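Local structure of haloperoxidase (Corallina officinalis, 1QHB) at residues K88-L93 and E124-G129; L130-D133 and P137-Q140; Q140-P145 and L391-Y396. The protein catalyses the halogenation of organic substrates with hydrogen peroxide and bromide, as a calcium-stabilised, vanadate-dependent homododecamer. One frame throughout, in Å; residues are numbered along the deposited sequence.

Overall arrangement
The three contacts follow one another along the chain on the same side of its centre. Contact 1 sets helix 87-91 against the start of the long loop between strand 123-124 and helix 153-167; contact 2 folds that loop back on itself; contact 3 lays its next part on helix 376-402. Contacts 2 and 3 share Q140, their centres about 8 Å apart, and the centre of contact 1 lies about 17 Å from each. K392 ties contacts 2 and 3 further, with a salt bridge to D133. All three touch a second subunit, so the loop links the helix that carries K398 of the vanadate site to the dodecamer interface.

Contact 1 (K88-L93 and E124-G129); sequences KEIAAL and ENSSAG
I90, on helix 87-91, reaches over to S126 and S127, the two central residues of a type I beta turn that runs from N125 to A128. The approach is loose, burying 75 Å² in total, and no hydrogen bond crosses it.

Before the turn, E124 forms a parallel beta ladder with a strand of a second subunit, and N125, in a left-handed conformation, points away from the helix and bonds N373 O of that subunit through its ND2.

S126 is the first residue to meet the helix. Its OG comes to 4.3 Å from I90 CD1, a hydroxyl facing a methyl. The S126 backbone N bonds OE1 of Q368, one of the second subunit's calcium ligands, and I90 O accepts from N367 ND2 of that same subunit, so both sides of the contact are tied to the neighbour. The side chain of S126 is about 7 Å from that of H478, probably an active-site residue.

S127 follows on the same methyl, its OG 4.5 Å from I90 CD1. That hydroxyl has its polar partner in I82 O, near the end of helix 72-84, where I90 also packs on A81. A128 closes the turn with a weak bond of 3.3 Å from its N to N125 O, and the chain then enters a short 3-10 segment with G129. On the helix side, CD1 of I90 lies nearly anti to CA about the CB-CG1 bond (chi2 159°), at the end of the longer branch; this torsion carries the methyl out toward the turn, where both hydroxyl oxygens, S126 OG and S127 OG, approach it.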
loop_
_atom_site.group_PDB
_atom_site.type_symbol
_atom_site.label_atom_id
_atom_site.label_comp_id
_atom_site.label_asym_id
_atom_site.label_seq_id
_atom_site.Cartn_x
_atom_site.Cartn_y
_atom_site.Cartn_z
ATOM N N LYS A 88 -39.579 0.250 -4.735
ATOM C CA LYS A 88 -40.711 -0.658 -4.591
ATOM C C LYS A 88 -41.276 -0.576 -3.186
ATOM O O LYS A 88 -42.496 -0.617 -2.969
ATOM C CB LYS A 88 -40.325 -2.108 -4.886
ATOM C CG LYS A 88 -39.608 -2.345 -6.207
ATOM C CD LYS A 88 -39.204 -3.809 -6.357
ATOM C CE LYS A 88 -40.421 -4.699 -6.557
ATOM N NZ LYS A 88 -40.116 -6.141 -6.327
ATOM N N GLU A 89 -40.402 -0.400 -2.199
ATOM C CA GLU A 89 -40.845 -0.343 -0.792
ATOM C C GLU A 89 -41.648 0.910 -0.578
ATOM O O GLU A 89 -42.655 0.925 0.125
ATOM C CB GLU A 89 -39.617 -0.411 0.108
ATOM C CG GLU A 89 -39.905 -0.771 1.532
ATOM C CD GLU A 89 -38.636 -0.858 2.364
ATOM O OE1 GLU A 89 -37.578 -1.167 1.790
ATOM O OE2 GLU A 89 -38.792 -0.615 3.583
ATOM N N ILE A 90 -41.212 2.006 -1.226
ATOM C CA ILE A 90 -42.000 3.245 -1.101
ATOM C C ILE A 90 -43.342 3.086 -1.820
ATOM O O ILE A 90 -44.384 3.644 -1.444
ATOM C CB ILE A 90 -41.215 4.406 -1.704
ATOM C CG1 ILE A 90 -39.947 4.676 -0.892
ATOM C CG2 ILE A 90 -42.078 5.671 -1.727
ATOM C CD1 ILE A 90 -38.874 5.429 -1.678
ATOM N N ALA A 91 -43.364 2.290 -2.907
ATOM C CA ALA A 91 -44.610 2.121 -3.654
ATOM C C ALA A 91 -45.621 1.232 -2.927
ATOM O O ALA A 91 -46.828 1.295 -3.175
ATOM C CB ALA A 91 -44.255 1.564 -5.023
ATOM N N ALA A 92 -45.160 0.391 -2.004
ATOM C CA ALA A 92 -46.081 -0.485 -1.278
ATOM C C ALA A 92 -46.637 0.181 -0.032
ATOM O O ALA A 92 -47.307 -0.496 0.765
ATOM C CB ALA A 92 -45.358 -1.800 -0.989
ATOM N N LEU A 93 -46.365 1.463 0.209
ATOM C CA LEU A 93 -46.849 2.091 1.430
ATOM C C LEU A 93 -48.329 2.421 1.294
ATOM O O LEU A 93 -48.839 2.551 0.198
ATOM C CB LEU A 93 -46.136 3.400 1.735
ATOM C CG LEU A 93 -44.643 3.281 2.099
ATOM C CD1 LEU A 93 -44.033 4.665 2.138
ATOM C CD2 LEU A 93 -44.455 2.528 3.407
ATOM N N GLU A 124 -42.423 13.806 -1.065
ATOM C CA GLU A 124 -41.446 14.318 -2.027
ATOM C C GLU A 124 -40.032 13.932 -1.653
ATOM O O GLU A 124 -39.463 14.449 -0.678
ATOM C CB GLU A 124 -41.604 15.866 -2.116
ATOM C CG GLU A 124 -43.086 16.245 -2.317
ATOM C CD GLU A 124 -43.405 17.716 -2.239
ATOM O OE1 GLU A 124 -42.987 18.453 -3.171
ATOM O OE2 GLU A 124 -44.070 18.198 -1.280
ATOM N N ASN A 125 -39.405 13.009 -2.410
ATOM C CA ASN A 125 -38.019 12.652 -2.107
ATOM C C ASN A 125 -37.786 12.306 -0.643
ATOM O O ASN A 125 -36.932 12.901 0.057
ATOM C CB ASN A 125 -37.096 13.848 -2.414
ATOM C CG ASN A 125 -37.100 14.191 -3.895
ATOM O OD1 ASN A 125 -37.452 15.317 -4.270
ATOM N ND2 ASN A 125 -36.724 13.191 -4.684
ATOM N N SER A 126 -38.488 11.280 -0.173
ATOM C CA SER A 126 -38.338 10.860 1.214
ATOM C C SER A 126 -36.988 10.239 1.489
ATOM O O SER A 126 -36.664 10.173 2.677
ATOM C CB SER A 126 -39.462 9.912 1.592
ATOM O OG SER A 126 -39.774 9.088 0.451
ATOM N N SER A 127 -36.159 9.911 0.531
ATOM C CA SER A 127 -34.830 9.330 0.757
ATOM C C SER A 127 -33.708 10.143 0.123
ATOM O O SER A 127 -32.542 9.697 0.021
ATOM C CB SER A 127 -34.843 7.879 0.244
ATOM O OG SER A 127 -35.763 7.094 1.035
ATOM N N ALA A 128 -33.967 11.434 -0.196
ATOM C CA ALA A 128 -32.909 12.298 -0.691
ATOM C C ALA A 128 -31.742 12.427 0.299
ATOM O O ALA A 128 -30.668 12.763 -0.141
ATOM C CB ALA A 128 -33.468 13.693 -0.947
ATOM N N GLY A 129 -31.878 12.147 1.590
ATOM C CA GLY A 129 -30.826 12.234 2.573
ATOM C C GLY A 129 -29.877 11.065 2.518
ATOM O O GLY A 129 -28.864 11.075 3.233
#

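Contact 2 (L130-D133 and P137-Q140); sequences LTFD and PDAQ
The carboxylate of D138 lies against the aromatic ring of F132, with D138 OD1 3.6 Å from F132 CD1 and no direct hydrogen bond anywhere between the two segments. The approach is oblique, ring and carboxylate planes being 34° apart. The salt bridge from D138 OD1 to R11 NH2 of a second subunit probably offsets the charge beside the ring, and the same R11 packs on F132 as well.

Two waters supply the missing polar links. Water 1 donates to T131 O and accepts from A139 N, joining one backbone to the other. Water 2 accepts from D133 N at 3.0 Å, is hydrogen-bonded to D138 OD1 at 3.0 Å, and sits in the plane of the F132 ring at its edge.

The second oxygen of D138 shapes its own segment: Q140 N donates to D138 OD2 over 3.1 Å, with an N-H...O angle of 155°, making an Asx turn. The first torsion of D138 swings the carboxylate beside the carbonyl carbon, on the side of the following residues, and the donor meets OD2 from above the carboxylate plane, 68° out of it.

From the residue that closes the turn, the Q140 side chain returns to the first segment. Its NE2 bonds G129 O, immediately before L130, and lies 3.7 Å from the L130 methyl CD2; Q140 OE1 accepts from I3 N of a fifth subunit.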
loop_
_atom_site.group_PDB
_atom_site.type_symbol
_atom_site.label_atom_id
_atom_site.label_comp_id
_atom_site.label_asym_id
_atom_site.label_seq_id
_atom_site.Cartn_x
_atom_site.Cartn_y
_atom_site.Cartn_z
ATOM N N LEU A 130 -30.100 10.086 1.636
ATOM C CA LEU A 130 -29.226 8.954 1.474
ATOM C C LEU A 130 -28.280 9.254 0.336
ATOM O O LEU A 130 -27.337 8.517 0.132
ATOM C CB LEU A 130 -29.985 7.692 1.112
ATOM C CG LEU A 130 -31.004 7.215 2.162
ATOM C CD1 LEU A 130 -31.633 5.894 1.701
ATOM C CD2 LEU A 130 -30.395 6.942 3.529
ATOM N N THR A 131 -28.516 10.285 -0.452
ATOM C CA THR A 131 -27.713 10.563 -1.629
ATOM C C THR A 131 -26.374 11.199 -1.284
ATOM O O THR A 131 -26.342 12.088 -0.452
ATOM C CB THR A 131 -28.514 11.595 -2.481
ATOM O OG1 THR A 131 -29.802 11.018 -2.754
ATOM C CG2 THR A 131 -27.803 11.821 -3.794
ATOM N N PHE A 132 -25.289 10.781 -1.877
ATOM C CA PHE A 132 -23.982 11.359 -1.679
ATOM C C PHE A 132 -23.822 12.568 -2.583
ATOM O O PHE A 132 -24.709 12.923 -3.366
ATOM C CB PHE A 132 -22.904 10.326 -2.098
ATOM C CG PHE A 132 -22.908 9.099 -1.219
ATOM C CD1 PHE A 132 -22.384 9.144 0.066
ATOM C CD2 PHE A 132 -23.434 7.904 -1.682
ATOM C CE1 PHE A 132 -22.381 8.025 0.894
ATOM C CE2 PHE A 132 -23.405 6.773 -0.871
ATOM C CZ PHE A 132 -22.886 6.820 0.389
ATOM N N ASP A 133 -22.673 13.211 -2.545
ATOM C CA ASP A 133 -22.458 14.387 -3.368
ATOM C C ASP A 133 -20.939 14.437 -3.596
ATOM O O ASP A 133 -20.212 14.057 -2.692
ATOM C CB ASP A 133 -22.862 15.716 -2.714
ATOM C CG ASP A 133 -23.207 16.745 -3.787
ATOM O OD1 ASP A 133 -22.296 17.401 -4.283
ATOM O OD2 ASP A 133 -24.403 16.869 -4.181
ATOM N N PRO A 137 -19.746 18.904 2.641
ATOM C CA PRO A 137 -20.021 17.928 3.673
ATOM C C PRO A 137 -21.104 16.935 3.286
ATOM O O PRO A 137 -22.129 17.339 2.670
ATOM C CB PRO A 137 -20.540 18.741 4.846
ATOM C CG PRO A 137 -20.177 20.133 4.542
ATOM C CD PRO A 137 -20.036 20.302 3.072
ATOM N N ASP A 138 -20.850 15.674 3.632
ATOM C CA ASP A 138 -21.877 14.647 3.290
ATOM C C ASP A 138 -23.150 15.035 4.037
ATOM O O ASP A 138 -23.093 15.548 5.141
ATOM C CB ASP A 138 -21.393 13.226 3.609
ATOM C CG ASP A 138 -22.471 12.168 3.534
ATOM O OD1 ASP A 138 -22.865 11.862 2.376
ATOM O OD2 ASP A 138 -22.993 11.576 4.499
ATOM N N ALA A 139 -24.320 14.785 3.496
ATOM C CA ALA A 139 -25.609 15.076 4.085
ATOM C C ALA A 139 -25.772 14.553 5.504
ATOM O O ALA A 139 -26.454 15.200 6.320
ATOM C CB ALA A 139 -26.684 14.396 3.247
ATOM N N GLN A 140 -25.185 13.384 5.814
ATOM C CA GLN A 140 -25.377 12.846 7.146
ATOM C C GLN A 140 -24.299 13.223 8.146
ATOM O O GLN A 140 -24.256 12.747 9.280
ATOM C CB GLN A 140 -25.505 11.308 7.031
ATOM C CG GLN A 140 -26.471 10.873 5.986
ATOM C CD GLN A 140 -26.861 9.389 6.046
ATOM O OE1 GLN A 140 -26.368 8.711 6.943
ATOM N NE2 GLN A 140 -27.672 8.945 5.064
HETATM O O HOH W 1 -24.564 14.335 0.540
HETATM O O HOH W 2 -21.270 12.757 0.059
#

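Contact 3 (Q140-P145 and L391-Y396); sequences QSVAMP and LKAVRY
The amide of Q140 is stacked on the ring of Y396, the two planes only 10° apart. On this face of the ring Q140 CG stands almost above the centre, 3.6 Å from the ring centroid and 10° off the normal, a CH-pi contact. Beyond it the amide carbon Q140 CD slides out over the rim, 3.4 Å from Y396 CE1, and Q140 OE1 comes 3.7 Å from Y396 OH. The two side chains run at about a right angle, the flat glutamine end lying across the ring. With both ends of its amide hydrogen-bonded, the group is held level over the tyrosine. Chi1 of -179° sends the Y396 ring from the helix toward the loop, and chi2 turns its face to the glutamine; G2 of the fifth subunit also packs on Y396.

Farther along the loop, the side chains meet through apolar contacts at longer distances. V142 CG2 meets the methyl A393 CB at 4.1 Å, and the M144 sulphur SD is 4.3 Å from V394 CG2.

Loop 140-145 thus lies between two helices: V142 and M144 touch helix 376-402 and also L562, Q565 and E558 of helix 553-574. V394 in turn packs on V487 of helix 484-499, and the V394 side chain is about 4 Å from that of K398, so the contact covers helix 376-402 one turn before its vanadate-site lysine.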
loop_
_atom_site.group_PDB
_atom_site.type_symbol
_atom_site.label_atom_id
_atom_site.label_comp_id
_atom_site.label_asym_id
_atom_site.label_seq_id
_atom_site.Cartn_x
_atom_site.Cartn_y
_atom_site.Cartn_z
ATOM N N GLN A 140 -25.185 13.384 5.814
ATOM C CA GLN A 140 -25.377 12.846 7.146
ATOM C C GLN A 140 -24.299 13.223 8.146
ATOM O O GLN A 140 -24.256 12.747 9.280
ATOM C CB GLN A 140 -25.505 11.308 7.031
ATOM C CG GLN A 140 -26.471 10.873 5.986
ATOM C CD GLN A 140 -26.861 9.389 6.046
ATOM O OE1 GLN A 140 -26.368 8.711 6.943
ATOM N NE2 GLN A 140 -27.672 8.945 5.064
ATOM N N SER A 141 -23.353 14.055 7.706
ATOM C CA SER A 141 -22.211 14.370 8.578
ATOM C C SER A 141 -22.520 15.563 9.451
ATOM O O SER A 141 -21.761 15.810 10.361
ATOM C CB SER A 141 -20.939 14.590 7.757
ATOM O OG SER A 141 -21.022 15.810 7.012
ATOM N N VAL A 142 -23.595 16.286 9.174
ATOM C CA VAL A 142 -23.929 17.486 9.949
ATOM C C VAL A 142 -25.244 17.226 10.677
ATOM O O VAL A 142 -25.852 16.173 10.446
ATOM C CB VAL A 142 -23.998 18.750 9.079
ATOM C CG1 VAL A 142 -22.620 19.150 8.529
ATOM C CG2 VAL A 142 -24.970 18.546 7.940
ATOM N N ALA A 143 -25.583 18.098 11.635
ATOM C CA ALA A 143 -26.760 17.876 12.457
ATOM C C ALA A 143 -27.545 19.127 12.813
ATOM O O ALA A 143 -27.006 20.235 12.928
ATOM C CB ALA A 143 -26.220 17.354 13.819
ATOM N N MET A 144 -28.803 18.949 13.117
ATOM C CA MET A 144 -29.655 20.022 13.665
ATOM C C MET A 144 -30.018 19.538 15.072
ATOM O O MET A 144 -30.098 18.330 15.311
ATOM C CB MET A 144 -30.893 20.235 12.821
ATOM C CG MET A 144 -30.651 20.908 11.477
ATOM S SD MET A 144 -32.159 20.980 10.470
ATOM C CE MET A 144 -33.219 21.985 11.506
ATOM N N PRO A 145 -30.091 20.382 16.057
ATOM C CA PRO A 145 -30.419 19.958 17.413
ATOM C C PRO A 145 -31.872 19.513 17.515
ATOM O O PRO A 145 -32.703 19.748 16.643
ATOM C CB PRO A 145 -30.150 21.213 18.235
ATOM C CG PRO A 145 -30.334 22.371 17.290
ATOM C CD PRO A 145 -29.911 21.861 15.920
ATOM N N LEU A 391 -29.972 20.994 0.430
ATOM C CA LEU A 391 -31.256 20.294 0.512
ATOM C C LEU A 391 -31.040 18.836 0.915
ATOM O O LEU A 391 -31.845 18.305 1.697
ATOM C CB LEU A 391 -32.070 20.351 -0.794
ATOM C CG LEU A 391 -32.666 21.704 -1.160
ATOM C CD1 LEU A 391 -33.113 21.688 -2.623
ATOM C CD2 LEU A 391 -33.828 21.935 -0.207
ATOM N N LYS A 392 -29.975 18.212 0.445
ATOM C CA LYS A 392 -29.697 16.836 0.804
ATOM C C LYS A 392 -29.504 16.741 2.302
ATOM O O LYS A 392 -30.114 15.861 2.914
ATOM C CB LYS A 392 -28.498 16.226 0.076
ATOM C CG LYS A 392 -28.766 15.856 -1.394
ATOM C CD LYS A 392 -27.445 15.573 -2.099
ATOM C CE LYS A 392 -27.596 15.638 -3.618
ATOM N NZ LYS A 392 -26.352 15.039 -4.221
ATOM N N ALA A 393 -28.790 17.696 2.898
ATOM C CA ALA A 393 -28.616 17.686 4.344
ATOM C C ALA A 393 -29.935 17.890 5.075
ATOM O O ALA A 393 -30.209 17.178 6.060
ATOM C CB ALA A 393 -27.634 18.783 4.787
ATOM N N VAL A 394 -30.768 18.848 4.615
ATOM C CA VAL A 394 -32.015 19.065 5.389
ATOM C C VAL A 394 -32.994 17.928 5.169
ATOM O O VAL A 394 -33.808 17.696 6.097
ATOM C CB VAL A 394 -32.650 20.451 5.117
ATOM C CG1 VAL A 394 -33.577 20.454 3.931
ATOM C CG2 VAL A 394 -33.400 20.928 6.342
ATOM N N ARG A 395 -32.939 17.209 4.072
ATOM C CA ARG A 395 -33.831 16.053 3.891
ATOM C C ARG A 395 -33.489 14.923 4.850
ATOM O O ARG A 395 -34.304 14.206 5.380
ATOM C CB ARG A 395 -33.790 15.573 2.411
ATOM C CG ARG A 395 -34.508 16.564 1.489
ATOM C CD ARG A 395 -36.006 16.310 1.454
ATOM N NE ARG A 395 -36.757 17.541 1.102
ATOM C CZ ARG A 395 -37.738 17.509 0.193
ATOM N NH1 ARG A 395 -38.035 16.365 -0.433
ATOM N NH2 ARG A 395 -38.412 18.596 -0.119
ATOM N N TYR A 396 -32.225 14.712 5.192
ATOM C CA TYR A 396 -31.777 13.746 6.151
ATOM C C TYR A 396 -32.365 14.123 7.508
ATOM O O TYR A 396 -32.883 13.276 8.225
ATOM C CB TYR A 396 -30.251 13.663 6.177
ATOM C CG TYR A 396 -29.751 12.634 7.163
ATOM C CD1 TYR A 396 -29.989 11.267 6.963
ATOM C CD2 TYR A 396 -29.042 13.050 8.279
ATOM C CE1 TYR A 396 -29.519 10.330 7.890
ATOM C CE2 TYR A 396 -28.581 12.112 9.190
ATOM C CZ TYR A 396 -28.814 10.767 8.998
ATOM O OH TYR A 396 -28.295 9.892 9.926
#